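Local coordinates for protein RsfP (Uncultured bacterium, PDB 4GLJ) that probably catalyses the phosphorolysis of methylthioadenosine and binds the dye rhodamine B, at residues S285-T288 / K289-A293; S101-E104 / T105-P108; P142-P145 / E146-D149; N245-N248 / A249-I253. All coordinates share one frame; numbering follows the deposited sequence. Where two conformers were deposited one is given.

In the fold
All four contacts are local, each along one continuous run of chain, in the chain order 2, 3, 4, 1, and all are partly buried. Contacts 3 and 4, on helices 145-157 and 237-263, each have one face on strands 92-101, 111-119 and 213-221; one is a helix start, the other a mid-helix turn. Contacts 1 and 2 carry more exposed residues. Contact 2 is a tight turn joining strands 92-101 and 111-119, its nearest atoms about 5 Å from those of contact 4; contact 1, on short helix 286-291, is outermost. Polar side chains dominate contacts 1 and 2, one conformer of a cysteine weakly caps the helix start in contact 3, and contact 4 rests mainly on backbone bonds.

Contact 1 of 4, residues S285-T288 / K289-A293; sequences SAET and KTRLA
Lys289 N meets Ser285 O at 2.9 Å, the first of four successive i to i+4 backbone bonds that end with Leu292 N on Thr288 O. Thr290 gives Ala286 O a second donor: its OG1 lies 2.5 Å from Ala286 O, so short that the exact geometry is doubtful. Lys289 folds back through bends at chi3 and chi4, bringing NZ to Ser285 O in a weak bond of 3.3 Å, while Met284 O supplies a further acceptor. Ser285 is the N-cap residue of helix 286-291, a short helix near the C-terminal end of the chain, and its OG is hydrogen-bonded to Thr288 OG1 at 2.9 Å. One water lies in the guanidinium plane of Arg291, at its edge; it accepts from Arg291 NH1 at 2.7 Å and also pairs with Thr288 OG1. The arginine bends at chi3 (52°), which folds its guanidinium back along the helix and lays one face over Thr288 CA. Glu287 OE2 stays 4.1 Å from Arg291 NH1, beyond salt-bridge range, its carboxylate turned 72° from the guanidinium plane. The other end of the guanidinium, NH2, is hydrogen-bonded to Asp131 O. An alanine in place of Arg291 would remove the guanidinium and would probably leave Asp131 O without this donor and the bridging water less firmly placed. On the buried side, Leu292 CD1 packs against Thr288 CG2 at 3.9 Å, with Ala133 touching both side chains.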
ATOM      1  N   SER A 285      24.306  16.699   5.673  1.00 32.05           N
ATOM      2  CA  SER A 285      25.520  16.533   4.889  1.00 31.19           C
ATOM      3  C   SER A 285      25.510  17.435   3.655  1.00 30.75           C
ATOM      4  O   SER A 285      24.416  17.937   3.255  1.00 31.07           O
ATOM      5  CB  SER A 285      25.627  15.074   4.435  1.00 31.26           C
ATOM      6  OG  SER A 285      24.619  14.784   3.493  1.00 31.59           O
ATOM      7  N   ALA A 286      26.681  17.623   3.049  1.00 29.45           N
ATOM      8  CA  ALA A 286      26.803  18.433   1.784  1.00 31.80           C
ATOM      9  C   ALA A 286      25.884  17.825   0.706  1.00 31.65           C
ATOM     10  O   ALA A 286      25.212  18.532  -0.117  1.00 31.77           O
ATOM     11  CB  ALA A 286      28.221  18.468   1.274  1.00 32.08           C
ATOM     12  N   GLU A 287      25.861  16.500   0.687  1.00 31.04           N
ATOM     13  CA  GLU A 287      25.095  15.798  -0.367  1.00 31.32           C
ATOM     14  C   GLU A 287      23.588  16.048  -0.151  1.00 30.68           C
ATOM     15  O   GLU A 287      22.805  16.305  -1.115  1.00 30.93           O
ATOM     16  CB  GLU A 287      25.443  14.283  -0.344  1.00 32.61           C
ATOM     17  CG  GLU A 287      24.531  13.484  -1.295  1.00 37.71           C
ATOM     18  CD  GLU A 287      24.791  11.971  -1.373  1.00 41.65           C
ATOM     19  OE1 GLU A 287      25.628  11.432  -0.618  1.00 39.62           O
ATOM     20  OE2 GLU A 287      24.145  11.320  -2.227  1.00 46.50           O
ATOM     21  N   THR A 288      23.170  15.985   1.116  1.00 28.98           N
ATOM     22  CA  THR A 288      21.736  16.207   1.445  1.00 30.99           C
ATOM     23  C   THR A 288      21.316  17.667   1.143  1.00 30.71           C
ATOM     24  O   THR A 288      20.288  17.912   0.473  1.00 29.22           O
ATOM     25  CB  THR A 288      21.482  15.831   2.919  1.00 29.43           C
ATOM     26  OG1 THR A 288      21.787  14.425   3.060  1.00 31.96           O
ATOM     27  CG2 THR A 288      20.017  16.101   3.354  1.00 30.70           C
ATOM     28  N   LYS A 289      22.097  18.624   1.657  1.00 32.25           N
ATOM     29  CA  LYS A 289      21.762  20.037   1.410  1.00 34.99           C
ATOM     30  C   LYS A 289      21.650  20.317  -0.091  1.00 35.41           C
ATOM     31  O   LYS A 289      20.817  21.089  -0.499  1.00 37.57           O
ATOM     32  CB  LYS A 289      22.831  20.979   1.954  1.00 40.66           C
ATOM     33  CG  LYS A 289      22.631  21.339   3.399  1.00 46.36           C
ATOM     34  CD  LYS A 289      23.582  22.484   3.821  1.00 50.66           C
ATOM     35  CE  LYS A 289      25.084  22.130   3.765  1.00 56.81           C
ATOM     36  NZ  LYS A 289      25.539  20.828   4.366  1.00 51.42           N
ATOM     37  N   THR A 290      22.522  19.698  -0.886  1.00 34.09           N
ATOM     38  CA  THR A 290      22.612  19.966  -2.314  1.00 35.52           C
ATOM     39  C   THR A 290      21.357  19.393  -2.942  1.00 35.34           C
ATOM     40  O   THR A 290      20.717  20.064  -3.754  1.00 36.38           O
ATOM     41  CB  THR A 290      23.863  19.322  -2.951  1.00 36.03           C
ATOM     42  OG1 THR A 290      25.045  19.758  -2.256  1.00 36.40           O
ATOM     43  CG2 THR A 290      23.957  19.665  -4.438  1.00 37.93           C
ATOM     44  N   ARG A 291      20.981  18.177  -2.553  1.00 33.09           N
ATOM     45  CA  ARG A 291      19.790  17.534  -3.116  1.00 33.47           C
ATOM     46  C   ARG A 291      18.521  18.334  -2.733  1.00 34.12           C
ATOM     47  O   ARG A 291      17.535  18.371  -3.473  1.00 36.53           O
ATOM     48  CB  ARG A 291      19.689  16.107  -2.544  1.00 36.77           C
ATOM     49  CG  ARG A 291      18.715  15.188  -3.263  1.00 39.18           C
ATOM     50  CD  ARG A 291      18.683  13.739  -2.735  1.00 40.33           C
ATOM     51  NE  ARG A 291      18.476  13.680  -1.285  1.00 39.09           N
ATOM     52  CZ  ARG A 291      19.426  13.385  -0.401  1.00 38.04           C
ATOM     53  NH1 ARG A 291      20.684  13.069  -0.759  1.00 38.43           N
ATOM     54  NH2 ARG A 291      19.110  13.390   0.869  1.00 38.76           N
ATOM     55  N   LEU A 292      18.502  18.909  -1.544  1.00 30.36           N
ATOM     56  CA  LEU A 292      17.283  19.600  -1.106  1.00 28.82           C
ATOM     57  C   LEU A 292      17.297  21.093  -1.311  1.00 31.24           C
ATOM     58  O   LEU A 292      16.372  21.801  -0.831  1.00 30.61           O
ATOM     59  CB  LEU A 292      17.051  19.337   0.393  1.00 26.46           C
ATOM     60  CG  LEU A 292      16.886  17.835   0.795  1.00 27.40           C
ATOM     61  CD1 LEU A 292      16.710  17.800   2.333  1.00 25.86           C
ATOM     62  CD2 LEU A 292      15.690  17.239   0.042  1.00 27.91           C
ATOM     63  N   ALA A 293      18.337  21.580  -1.998  1.00 32.04           N
ATOM     64  CA  ALA A 293      18.629  23.027  -2.006  1.00 34.81           C
ATOM     65  C   ALA A 293      17.401  23.920  -2.279  1.00 35.98           C
ATOM     66  O   ALA A 293      17.092  24.846  -1.496  1.00 33.91           O
ATOM     67  CB  ALA A 293      19.749  23.311  -3.003  1.00 37.94           C
TER
HETATM   68  O   HOH W   1      22.445  12.338   1.099  1.00 48.50           O

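Contact 2 of 4, residues S101-E104 / T105-P108; sequences SLQE and TLKP
Leu106 N donates to Gln103 O at 3.0 Å and closes a type I beta turn over Gln103-Leu106, in the loop that leads from strand 92-101 to strand 111-119. A second polar motif precedes it: Ser101 OG accepts from Gln103 N at 3.0 Å, an ST turn, and also lies 2.7 Å from Leu106 O. With OG trans to its own backbone N (chi1 163°), the serine reaches both limbs of the loop. An alanine at Ser101 would probably leave Gln103 N without its acceptor, undoing the ST turn and the close approach to Leu106 O. Apolar contact is modest: the side chains of Gln103 and Leu106 run side by side, Gln103 CB meeting Leu106 CD1 at 3.9 Å, while the glutamine amide continues outward to Ala193 O. Charged groups meet on the exposed side. Glu104 OE2 forms a long salt bridge of 3.8 Å with Lys107 NZ, and Glu104 OE1 has a weak bond to His227. A bend at chi4 (51°) brings the ammonium group back over the turn, where Lys107 NZ donates to Glu104 O at 2.6 Å, tilted 30° from the carbonyl plane.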
ATOM      1  N   SER A 101     -16.196   9.557 -11.262  1.00 26.61           N
ATOM      2  CA  SER A 101     -17.117   9.951 -10.190  1.00 26.59           C
ATOM      3  C   SER A 101     -17.546   8.746  -9.364  1.00 28.01           C
ATOM      4  O   SER A 101     -17.846   7.661  -9.913  1.00 27.89           O
ATOM      5  CB  SER A 101     -18.409  10.561 -10.782  1.00 31.50           C
ATOM      6  OG  SER A 101     -19.448  10.578  -9.768  1.00 29.47           O
ATOM      7  N   LEU A 102     -17.585   8.920  -8.060  1.00 24.96           N
ATOM      8  CA  LEU A 102     -18.158   7.899  -7.155  1.00 27.04           C
ATOM      9  C   LEU A 102     -19.533   8.306  -6.625  1.00 29.31           C
ATOM     10  O   LEU A 102     -20.102   7.622  -5.783  1.00 33.06           O
ATOM     11  CB  LEU A 102     -17.194   7.711  -5.955  1.00 25.27           C
ATOM     12  CG  LEU A 102     -15.776   7.198  -6.287  1.00 28.39           C
ATOM     13  CD1 LEU A 102     -14.816   7.348  -5.113  1.00 25.03           C
ATOM     14  CD2 LEU A 102     -15.866   5.726  -6.763  1.00 29.90           C
ATOM     15  N   GLN A 103     -20.145   9.363  -7.154  1.00 30.74           N
ATOM     16  CA  GLN A 103     -21.369   9.894  -6.562  1.00 30.70           C
ATOM     17  C   GLN A 103     -22.322  10.244  -7.718  1.00 32.96           C
ATOM     18  O   GLN A 103     -21.922  10.869  -8.739  1.00 29.74           O
ATOM     19  CB  GLN A 103     -21.063  11.171  -5.723  1.00 33.85           C
ATOM     20  CG  GLN A 103     -20.129  11.005  -4.524  1.00 32.75           C
ATOM     21  CD  GLN A 103     -20.708  10.024  -3.495  1.00 41.85           C
ATOM     22  OE1 GLN A 103     -21.920   9.891  -3.413  1.00 43.46           O
ATOM     23  NE2 GLN A 103     -19.844   9.289  -2.757  1.00 40.25           N
ATOM     24  N   GLU A 104     -23.570   9.830  -7.560  1.00 32.04           N
ATOM     25  CA  GLU A 104     -24.630  10.138  -8.557  1.00 39.56           C
ATOM     26  C   GLU A 104     -24.715  11.581  -9.050  1.00 37.99           C
ATOM     27  O   GLU A 104     -24.957  11.879 -10.232  1.00 39.40           O
ATOM     28  CB  GLU A 104     -25.981   9.733  -7.993  1.00 43.66           C
ATOM     29  CG  GLU A 104     -27.003   9.698  -9.102  1.00 60.26           C
ATOM     30  CD  GLU A 104     -26.533   8.846 -10.300  1.00 69.55           C
ATOM     31  OE1 GLU A 104     -26.081   7.670 -10.087  1.00 68.96           O
ATOM     32  OE2 GLU A 104     -26.625   9.362 -11.451  1.00 74.33           O
ATOM     33  N   THR A 105     -24.555  12.500  -8.119  1.00 38.13           N
ATOM     34  CA  THR A 105     -24.696  13.910  -8.454  1.00 39.05           C
ATOM     35  C   THR A 105     -23.459  14.512  -9.121  1.00 37.59           C
ATOM     36  O   THR A 105     -23.526  15.633  -9.602  1.00 35.32           O
ATOM     37  CB  THR A 105     -24.924  14.697  -7.182  1.00 41.52           C
ATOM     38  OG1 THR A 105     -23.903  14.293  -6.270  1.00 45.62           O
ATOM     39  CG2 THR A 105     -26.331  14.378  -6.632  1.00 46.36           C
ATOM     40  N   LEU A 106     -22.317  13.802  -9.132  1.00 34.93           N
ATOM     41  CA  LEU A 106     -21.142  14.267  -9.911  1.00 34.18           C
ATOM     42  C   LEU A 106     -21.133  13.560 -11.260  1.00 34.96           C
ATOM     43  O   LEU A 106     -20.759  12.345 -11.359  1.00 35.76           O
ATOM     44  CB  LEU A 106     -19.831  14.010  -9.171  1.00 33.37           C
ATOM     45  CG  LEU A 106     -19.888  14.459  -7.710  1.00 36.07           C
ATOM     46  CD1 LEU A 106     -18.641  14.030  -6.971  1.00 34.92           C
ATOM     47  CD2 LEU A 106     -20.016  15.956  -7.627  1.00 35.38           C
ATOM     48  N   LYS A 107     -21.545  14.293 -12.300  1.00 34.57           N
ATOM     49  CA  LYS A 107     -21.757  13.712 -13.639  1.00 35.22           C
ATOM     50  C   LYS A 107     -20.612  13.990 -14.628  1.00 33.62           C
ATOM     51  O   LYS A 107     -19.874  15.002 -14.488  1.00 33.55           O
ATOM     52  CB  LYS A 107     -23.085  14.273 -14.256  1.00 37.46           C
ATOM     53  CG  LYS A 107     -24.280  13.646 -13.587  1.00 44.05           C
ATOM     54  CD  LYS A 107     -25.473  14.583 -13.613  1.00 51.22           C
ATOM     55  CE  LYS A 107     -26.728  13.866 -13.141  1.00 54.56           C
ATOM     56  NZ  LYS A 107     -26.604  13.134 -11.845  1.00 56.17           N
ATOM     57  N   PRO A 108     -20.455  13.128 -15.656  1.00 35.28           N
ATOM     58  CA  PRO A 108     -19.461  13.428 -16.720  1.00 33.46           C
ATOM     59  C   PRO A 108     -19.621  14.840 -17.285  1.00 32.35           C
ATOM     60  O   PRO A 108     -20.742  15.303 -17.516  1.00 31.73           O
ATOM     61  CB  PRO A 108     -19.749  12.374 -17.777  1.00 38.97           C
ATOM     62  CG  PRO A 108     -20.245  11.205 -16.944  1.00 41.11           C
ATOM     63  CD  PRO A 108     -21.070  11.795 -15.826  1.00 38.28           C
TER

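Contact 3 of 4, residues P142-P145 / E146-D149; sequences PLCP and EVAD
Cys144 meets the first turn of helix 145-157 with two acceptors, its backbone oxygen and its sulfur. Cys144 O receives Ala148 N at 2.9 Å, an i to i+4 bond of the opening turn. In the conformer described, one of two deposited, Cys144 SG takes Val147 N at 3.6 Å, a weak bond that tentatively caps the helix start, since Cys144 occupies the N-cap position. This amide precedes the regular i to i+4 pattern, and in this conformer the sulfur stands in for the acceptor that a preceding turn would otherwise provide. The side chain is set for this by SG lying opposite the backbone N (chi1 169°), from where it also packs against Val147 CG2 at 3.6 Å. Pro145, the first helical residue, has no amide hydrogen to satisfy, which suits the opening position of a helix; its oxygen accepts from Asp149 N at 2.8 Å. Beyond the turn, Asp149 OD2 finds its charge partner in Arg153, one turn further along the same helix. The buried face of this helix start lies against the central sheet: Ala148 touches Ile113 of strand 111-119, while Val147 rests on Ala215 of strand 213-221 and on Tyr92 and Val94 of strand 92-101.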
ATOM      1  N   PRO A 142      -5.158  19.202   2.475  1.00 22.37           N
ATOM      2  CA  PRO A 142      -4.080  18.946   1.561  1.00 22.88           C
ATOM      3  C   PRO A 142      -4.122  19.778   0.252  1.00 25.41           C
ATOM      4  O   PRO A 142      -3.193  19.629  -0.539  1.00 24.55           O
ATOM      5  CB  PRO A 142      -4.271  17.444   1.190  1.00 19.10           C
ATOM      6  CG  PRO A 142      -5.781  17.319   1.269  1.00 20.82           C
ATOM      7  CD  PRO A 142      -6.117  18.056   2.550  1.00 20.35           C
ATOM      8  N   LEU A 143      -5.225  20.510   0.028  1.00 23.64           N
ATOM      9  CA  LEU A 143      -5.503  21.294  -1.185  1.00 23.95           C
ATOM     10  C   LEU A 143      -5.826  22.691  -0.679  1.00 25.16           C
ATOM     11  O   LEU A 143      -6.743  22.857   0.114  1.00 29.31           O
ATOM     12  CB  LEU A 143      -6.724  20.697  -1.879  1.00 23.57           C
ATOM     13  CG  LEU A 143      -6.457  19.246  -2.359  1.00 25.16           C
ATOM     14  CD1 LEU A 143      -7.682  18.406  -2.611  1.00 23.75           C
ATOM     15  CD2 LEU A 143      -5.415  19.214  -3.496  1.00 24.18           C
ATOM     16  N   CYS A 144      -5.031  23.667  -1.072  1.00 27.26           N
ATOM     17  CA  CYS A 144      -5.032  25.022  -0.483  0.59 27.97           C
ATOM     18  C   CYS A 144      -6.389  25.631  -0.687  1.00 27.13           C
ATOM     19  O   CYS A 144      -6.806  25.816  -1.823  1.00 26.95           O
ATOM     20  CB  CYS A 144      -3.943  25.928  -1.137  0.59 30.22           C
ATOM     21  SG  CYS A 144      -4.000  27.722  -0.771  0.59 34.73           S
ATOM     22  N   PRO A 145      -7.098  25.956   0.403  1.00 28.41           N
ATOM     23  CA  PRO A 145      -8.472  26.503   0.228  1.00 29.52           C
ATOM     24  C   PRO A 145      -8.507  27.883  -0.477  1.00 29.38           C
ATOM     25  O   PRO A 145      -9.510  28.201  -1.083  1.00 29.41           O
ATOM     26  CB  PRO A 145      -8.970  26.695   1.686  1.00 33.36           C
ATOM     27  CG  PRO A 145      -7.789  26.514   2.574  1.00 35.87           C
ATOM     28  CD  PRO A 145      -6.723  25.770   1.813  1.00 30.88           C
ATOM     29  N   GLU A 146      -7.447  28.691  -0.362  1.00 31.79           N
ATOM     30  CA  GLU A 146      -7.398  29.995  -1.050  1.00 36.58           C
ATOM     31  C   GLU A 146      -7.374  29.769  -2.576  1.00 34.23           C
ATOM     32  O   GLU A 146      -8.077  30.458  -3.281  1.00 35.69           O
ATOM     33  CB  GLU A 146      -6.199  30.844  -0.590  1.00 41.05           C
ATOM     34  CG  GLU A 146      -6.149  31.082   0.908  1.00 51.05           C
ATOM     35  CD  GLU A 146      -7.163  32.115   1.387  1.00 61.85           C
ATOM     36  OE1 GLU A 146      -6.931  32.738   2.465  1.00 75.71           O
ATOM     37  OE2 GLU A 146      -8.178  32.354   0.682  1.00 69.64           O
ATOM     38  N   VAL A 147      -6.619  28.774  -3.050  1.00 30.36           N
ATOM     39  CA  VAL A 147      -6.582  28.386  -4.482  1.00 29.11           C
ATOM     40  C   VAL A 147      -7.853  27.694  -4.889  1.00 27.50           C
ATOM     41  O   VAL A 147      -8.412  28.001  -5.940  1.00 27.35           O
ATOM     42  CB  VAL A 147      -5.369  27.465  -4.823  1.00 27.19           C
ATOM     43  CG1 VAL A 147      -5.256  27.238  -6.302  1.00 28.68           C
ATOM     44  CG2 VAL A 147      -4.023  28.106  -4.386  1.00 31.00           C
ATOM     45  N   ALA A 148      -8.375  26.786  -4.051  1.00 27.01           N
ATOM     46  CA  ALA A 148      -9.675  26.166  -4.330  1.00 24.70           C
ATOM     47  C   ALA A 148     -10.780  27.207  -4.419  1.00 28.10           C
ATOM     48  O   ALA A 148     -11.609  27.130  -5.326  1.00 27.46           O
ATOM     49  CB  ALA A 148     -10.059  25.104  -3.270  1.00 24.83           C
ATOM     50  N   ASP A 149     -10.823  28.185  -3.501  1.00 29.97           N
ATOM     51  CA  ASP A 149     -11.838  29.224  -3.655  1.00 32.98           C
ATOM     52  C   ASP A 149     -11.700  29.999  -4.981  1.00 31.78           C
ATOM     53  O   ASP A 149     -12.730  30.404  -5.562  1.00 31.57           O
ATOM     54  CB  ASP A 149     -11.867  30.180  -2.474  1.00 37.31           C
ATOM     55  CG  ASP A 149     -12.885  31.289  -2.680  1.00 47.86           C
ATOM     56  OD1 ASP A 149     -14.125  30.980  -2.722  1.00 52.83           O
ATOM     57  OD2 ASP A 149     -12.426  32.458  -2.881  1.00 49.94           O
TER

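Contact 4 of 4, residues N245-N248 / A249-I253; sequences NADN and AQQVI
Asn245 O accepts from Ala249 N at 2.7 Å, and the next residues repeat this i to i+4 pattern along helix 237-263. Gln250 N donates to Ala246 O and Val252 N to Asn248 O, the latter at 3.1 Å, whereas the bond from Gln251 N to Asp247 O is weak at 3.5 Å. Asp247 swings CG trans to its backbone N (chi1 179°), which carries the carboxylate along the helix into the neighbourhood of Gln251, whose chain bends at chi2 (-48°), bringing its amide near. At 3.8 Å from Asp247 OD1 to Gln251 NE2 this is proximity, not a bond, and the carboxylate and amide planes stand at 63° to each other. The side chain of Gln250 brings its CG to 3.3 Å from Ala246 O before its amide departs to donate to Gln26 O. Val252 CG2 comes within 3.4 Å of Asn248 O. The methyl of Ala249 sits against the preceding turn, CB to Asn245 O at 3.4 Å. The Asn245 amide donates through ND2 to Val220 O of strand 213-221. Asn245, Ala249 and Val252 therefore share a face that packs on strand 213-221, an arrangement in keeping with the alpha/beta architecture of the phosphorylase superfamily, in which helices flank a central sheet.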
ATOM      1  N   ASN A 245     -14.010  18.229 -21.801  1.00 44.01           N
ATOM      2  CA  ASN A 245     -13.533  18.609 -20.470  1.00 41.11           C
ATOM      3  C   ASN A 245     -12.270  19.426 -20.538  1.00 40.55           C
ATOM      4  O   ASN A 245     -12.213  20.506 -19.958  1.00 38.93           O
ATOM      5  CB  ASN A 245     -13.232  17.367 -19.632  1.00 42.42           C
ATOM      6  CG  ASN A 245     -14.442  16.862 -18.912  1.00 43.96           C
ATOM      7  OD1 ASN A 245     -15.239  17.659 -18.442  1.00 44.07           O
ATOM      8  ND2 ASN A 245     -14.569  15.554 -18.784  1.00 45.90           N
ATOM      9  N   ALA A 246     -11.264  18.905 -21.259  1.00 42.43           N
ATOM     10  CA  ALA A 246     -10.006  19.601 -21.464  1.00 43.04           C
ATOM     11  C   ALA A 246     -10.200  21.044 -22.042  1.00 43.75           C
ATOM     12  O   ALA A 246      -9.604  22.020 -21.547  1.00 40.63           O
ATOM     13  CB  ALA A 246      -9.084  18.769 -22.361  1.00 47.13           C
ATOM     14  N   ASP A 247     -11.014  21.192 -23.080  1.00 44.48           N
ATOM     15  CA  ASP A 247     -11.257  22.566 -23.550  1.00 46.60           C
ATOM     16  C   ASP A 247     -12.011  23.512 -22.565  1.00 42.66           C
ATOM     17  O   ASP A 247     -11.667  24.697 -22.432  1.00 44.81           O
ATOM     18  CB  ASP A 247     -11.978  22.583 -24.871  1.00 54.90           C
ATOM     19  CG  ASP A 247     -12.232  24.013 -25.332  1.00 63.06           C
ATOM     20  OD1 ASP A 247     -11.243  24.817 -25.389  1.00 62.26           O
ATOM     21  OD2 ASP A 247     -13.422  24.335 -25.567  1.00 70.99           O
ATOM     22  N   ASN A 248     -13.022  22.998 -21.861  1.00 40.57           N
ATOM     23  CA  ASN A 248     -13.626  23.723 -20.731  1.00 37.60           C
ATOM     24  C   ASN A 248     -12.577  24.083 -19.665  1.00 34.40           C
ATOM     25  O   ASN A 248     -12.512  25.221 -19.188  1.00 33.85           O
ATOM     26  CB  ASN A 248     -14.778  22.906 -20.129  1.00 37.16           C
ATOM     27  CG  ASN A 248     -16.006  22.891 -21.013  1.00 42.43           C
ATOM     28  OD1 ASN A 248     -16.188  23.795 -21.843  1.00 41.84           O
ATOM     29  ND2 ASN A 248     -16.875  21.863 -20.849  1.00 43.21           N
ATOM     30  N   ALA A 249     -11.710  23.125 -19.335  1.00 34.00           N
ATOM     31  CA  ALA A 249     -10.641  23.358 -18.360  1.00 32.48           C
ATOM     32  C   ALA A 249      -9.755  24.534 -18.756  1.00 32.61           C
ATOM     33  O   ALA A 249      -9.480  25.369 -17.916  1.00 30.92           O
ATOM     34  CB  ALA A 249      -9.810  22.101 -18.096  1.00 32.79           C
ATOM     35  N   GLN A 250      -9.363  24.640 -20.033  1.00 34.44           N
ATOM     36  CA  GLN A 250      -8.581  25.784 -20.488  1.00 37.63           C
ATOM     37  C   GLN A 250      -9.228  27.145 -20.171  1.00 36.63           C
ATOM     38  O   GLN A 250      -8.512  28.084 -19.759  1.00 36.09           O
ATOM     39  CB  GLN A 250      -8.305  25.731 -22.011  1.00 42.09           C
ATOM     40  CG  GLN A 250      -7.576  24.477 -22.479  1.00 49.82           C
ATOM     41  CD  GLN A 250      -6.078  24.474 -22.167  1.00 53.87           C
ATOM     42  OE1 GLN A 250      -5.524  25.453 -21.622  1.00 58.93           O
ATOM     43  NE2 GLN A 250      -5.405  23.371 -22.518  1.00 57.89           N
ATOM     44  N   GLN A 251     -10.551  27.249 -20.356  1.00 37.26           N
ATOM     45  CA  GLN A 251     -11.264  28.513 -20.013  1.00 39.15           C
ATOM     46  C   GLN A 251     -11.213  28.803 -18.524  1.00 36.68           C
ATOM     47  O   GLN A 251     -10.945  29.947 -18.084  1.00 32.85           O
ATOM     48  CB  GLN A 251     -12.722  28.521 -20.517  1.00 43.40           C
ATOM     49  CG  GLN A 251     -12.883  28.179 -21.978  1.00 48.11           C
ATOM     50  CD  GLN A 251     -11.918  28.968 -22.844  1.00 56.00           C
ATOM     51  OE1 GLN A 251     -11.733  30.191 -22.647  1.00 58.95           O
ATOM     52  NE2 GLN A 251     -11.289  28.279 -23.811  1.00 59.40           N
ATOM     53  N   VAL A 252     -11.341  27.726 -17.733  1.00 33.23           N
ATOM     54  CA  VAL A 252     -11.288  27.880 -16.305  1.00 29.97           C
ATOM     55  C   VAL A 252      -9.908  28.336 -15.835  1.00 29.45           C
ATOM     56  O   VAL A 252      -9.819  29.247 -15.004  1.00 29.53           O
ATOM     57  CB  VAL A 252     -11.747  26.585 -15.558  1.00 29.32           C
ATOM     58  CG1 VAL A 252     -11.673  26.833 -14.042  1.00 28.15           C
ATOM     59  CG2 VAL A 252     -13.187  26.183 -16.011  1.00 30.38           C
ATOM     60  N   ILE A 253      -8.854  27.678 -16.327  1.00 29.22           N
ATOM     61  CA  ILE A 253      -7.459  28.042 -16.060  1.00 31.24           C
ATOM     62  C   ILE A 253      -7.209  29.518 -16.436  1.00 32.91           C
ATOM     63  O   ILE A 253      -6.576  30.266 -15.660  1.00 34.04           O
ATOM     64  CB  ILE A 253      -6.516  27.094 -16.885  1.00 33.34           C
ATOM     65  CG1 ILE A 253      -6.438  25.688 -16.249  1.00 36.15           C
ATOM     66  CG2 ILE A 253      -5.118  27.642 -17.113  1.00 37.64           C
ATOM     67  CD1 ILE A 253      -5.934  24.686 -17.307  1.00 40.53           C
TER